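Local coordinates for protein acyl-coenzyme A thioesterase THEM4 (Rhodococcus sp., PDB 2OV9) that probably hydrolyses medium- and long-chain fatty acyl-coenzyme A thioesters to the free fatty acid and coenzyme A, as a member of the hotdog-fold thioesterase superfamily, at residues L118-Q123 with P167-L172. Sequence-based numbering, arbitrary orientation.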
loop_
_atom_site.group_PDB
_atom_site.type_symbol
_atom_site.label_atom_id
_atom_site.label_comp_id
_atom_site.label_asym_id
_atom_site.label_seq_id
_atom_site.Cartn_x
_atom_site.Cartn_y
_atom_site.Cartn_z
ATOM N N LEU B 118 3.698 -8.699 8.984
ATOM C CA LEU B 118 3.180 -7.338 8.815
ATOM C C LEU B 118 2.709 -6.688 10.100
ATOM O O LEU B 118 2.267 -7.356 11.026
ATOM C CB LEU B 118 2.072 -7.297 7.749
ATOM C CG LEU B 118 2.453 -7.621 6.313
ATOM C CD1 LEU B 118 1.201 -7.873 5.460
ATOM C CD2 LEU B 118 3.296 -6.497 5.676
ATOM N N THR B 119 2.787 -5.364 10.110
ATOM C CA THR B 119 2.636 -4.519 11.292
ATOM C C THR B 119 1.455 -3.560 11.173
ATOM O O THR B 119 0.797 -3.488 10.112
ATOM C CB THR B 119 3.885 -3.671 11.445
ATOM O OG1 THR B 119 4.176 -3.072 10.175
ATOM C CG2 THR B 119 5.082 -4.532 11.876
ATOM N N ILE B 120 1.192 -2.796 12.233
ATOM C CA ILE B 120 -0.087 -2.070 12.296
ATOM C C ILE B 120 -0.375 -1.033 11.214
ATOM O O ILE B 120 -1.517 -0.731 10.992
ATOM C CB ILE B 120 -0.470 -1.449 13.670
ATOM C CG1 ILE B 120 0.592 -0.488 14.200
ATOM C CG2 ILE B 120 -0.920 -2.523 14.682
ATOM C CD1 ILE B 120 -0.002 0.433 15.292
ATOM N N PRO B 121 0.646 -0.450 10.569
ATOM C CA PRO B 121 0.280 0.454 9.455
ATOM C C PRO B 121 -0.489 -0.220 8.334
ATOM O O PRO B 121 -1.205 0.470 7.579
ATOM C CB PRO B 121 1.651 0.921 8.937
ATOM C CG PRO B 121 2.502 0.902 10.132
ATOM C CD PRO B 121 2.101 -0.406 10.801
ATOM N N TYR B 122 -0.311 -1.538 8.209
ATOM C CA TYR B 122 -0.943 -2.382 7.159
ATOM C C TYR B 122 -2.339 -2.934 7.538
ATOM O O TYR B 122 -2.954 -3.719 6.777
ATOM C CB TYR B 122 0.032 -3.524 6.764
ATOM C CG TYR B 122 1.374 -2.973 6.309
ATOM C CD1 TYR B 122 1.532 -2.430 5.036
ATOM C CD2 TYR B 122 2.450 -2.894 7.192
ATOM C CE1 TYR B 122 2.767 -1.895 4.614
ATOM C CE2 TYR B 122 3.675 -2.332 6.802
ATOM C CZ TYR B 122 3.817 -1.841 5.521
ATOM O OH TYR B 122 5.019 -1.316 5.137
ATOM N N GLN B 123 -2.836 -2.476 8.686
ATOM C CA GLN B 123 -4.080 -2.978 9.312
ATOM C C GLN B 123 -5.347 -2.509 8.601
ATOM O O GLN B 123 -5.459 -1.338 8.229
ATOM C CB GLN B 123 -4.137 -2.529 10.761
ATOM C CG GLN B 123 -5.327 -3.050 11.626
ATOM C CD GLN B 123 -5.052 -2.850 13.121
ATOM O OE1 GLN B 123 -4.608 -1.785 13.544
ATOM N NE2 GLN B 123 -5.304 -3.870 13.916
ATOM N N PRO B 167 -3.701 -12.518 9.210
ATOM C CA PRO B 167 -3.311 -11.801 10.428
ATOM C C PRO B 167 -2.077 -10.944 10.322
ATOM O O PRO B 167 -1.163 -11.249 9.579
ATOM C CB PRO B 167 -3.034 -12.933 11.437
ATOM C CG PRO B 167 -2.658 -14.120 10.553
ATOM C CD PRO B 167 -3.352 -13.958 9.251
ATOM N N LEU B 168 -2.056 -9.885 11.114
ATOM C CA LEU B 168 -0.848 -9.118 11.377
ATOM C C LEU B 168 -0.002 -9.896 12.380
ATOM O O LEU B 168 -0.504 -10.816 13.047
ATOM C CB LEU B 168 -1.229 -7.754 11.979
ATOM C CG LEU B 168 -2.065 -6.777 11.134
ATOM C CD1 LEU B 168 -2.471 -5.603 11.987
ATOM C CD2 LEU B 168 -1.249 -6.331 9.908
ATOM N N PHE B 169 1.269 -9.511 12.502
ATOM C CA PHE B 169 2.176 -9.993 13.555
ATOM C C PHE B 169 2.605 -11.459 13.460
ATOM O O PHE B 169 3.089 -12.034 14.441
ATOM C CB PHE B 169 1.609 -9.722 14.961
ATOM C CG PHE B 169 0.851 -8.420 15.080
ATOM C CD1 PHE B 169 1.449 -7.204 14.717
ATOM C CD2 PHE B 169 -0.450 -8.413 15.557
ATOM C CE1 PHE B 169 0.737 -6.001 14.812
ATOM C CE2 PHE B 169 -1.183 -7.205 15.673
ATOM C CZ PHE B 169 -0.578 -5.995 15.301
ATOM N N GLU B 170 2.384 -12.084 12.315
ATOM C CA GLU B 170 2.865 -13.449 12.133
ATOM C C GLU B 170 3.333 -13.647 10.704
ATOM O O GLU B 170 2.944 -12.888 9.828
ATOM C CB GLU B 170 1.807 -14.478 12.543
ATOM C CG GLU B 170 0.746 -14.746 11.528
ATOM C CD GLU B 170 -0.360 -15.632 12.106
ATOM O OE1 GLU B 170 -0.882 -15.301 13.192
ATOM O OE2 GLU B 170 -0.710 -16.654 11.474
ATOM N N PRO B 171 4.192 -14.653 10.480
ATOM C CA PRO B 171 4.807 -14.851 9.173
ATOM C C PRO B 171 3.785 -15.267 8.109
ATOM O O PRO B 171 3.071 -16.263 8.277
ATOM C CB PRO B 171 5.838 -15.973 9.425
ATOM C CG PRO B 171 5.919 -16.138 10.887
ATOM C CD PRO B 171 4.656 -15.655 11.474
ATOM N N LEU B 172 3.695 -14.475 7.041
ATOM C CA LEU B 172 2.859 -14.797 5.878
ATOM C C LEU B 172 3.724 -15.154 4.659
ATOM O O LEU B 172 4.617 -14.401 4.300
ATOM C CB LEU B 172 2.010 -13.564 5.496
ATOM C CG LEU B 172 1.186 -12.925 6.624
ATOM C CD1 LEU B 172 0.528 -11.629 6.138
ATOM C CD2 LEU B 172 0.144 -13.894 7.226
HETATM O O HOH W 1 1.564 -10.682 9.316
#
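Leu168 lays its isobutyl end across the two ends of the turn in 118-123, against Thr119 O and Gln123, where it illustrates how one apolar side chain can pack on a short 3-10 turn. The branches divide the work. The leucine and glutamine side chains cross at about a right angle, with CD1 of Leu168 3.7 Å from Gln123 CB, whereas CD2 reaches back to the turn's first carbonyl, 3.5 Å from Thr119 O, and touches Leu118 CB and Tyr122 CB. CG of the leucine, anti to its own carbonyl carbon (chi1 -63°), lies beside its backbone N, and the branched end comes nearer the turn. An alanine here would probably lose the contacts with Thr119 O and Tyr122 CB and open a gap between Gln123 CB and the 167-172 segment. Farther along, and also buried, Leu118 CD1 meets Leu172 CD1 at 3.9 Å.

The other side is more open to solvent. Phe169 is exposed yet still touches closely at its ring edge, where Ile120 CG2 lies near the ring plane, 3.5 Å from Phe169 CZ; one face of the ring rests on Leu168 CB. The backbones are joined here by one direct hydrogen bond, Phe169 N to Leu118 O (2.8 Å, 164° at the hydrogen). Where they separate, a water accepts from Leu118 N at 2.9 Å and donates to both Pro167 O and Glu170 O, linking that N-H to two carbonyls of 167-172.

In the hotdog fold, the contact ties the loop leaving strand 112-117 to the entrance of its antiparallel neighbour, strand 171-182, with Leu172 already backbone-bonded to Val116. Helix 26-43 packs on Thr119, Ile120 and Pro121, strand 185-194 on Leu172, and Leu98 of the second subunit on Pro121 and Tyr122.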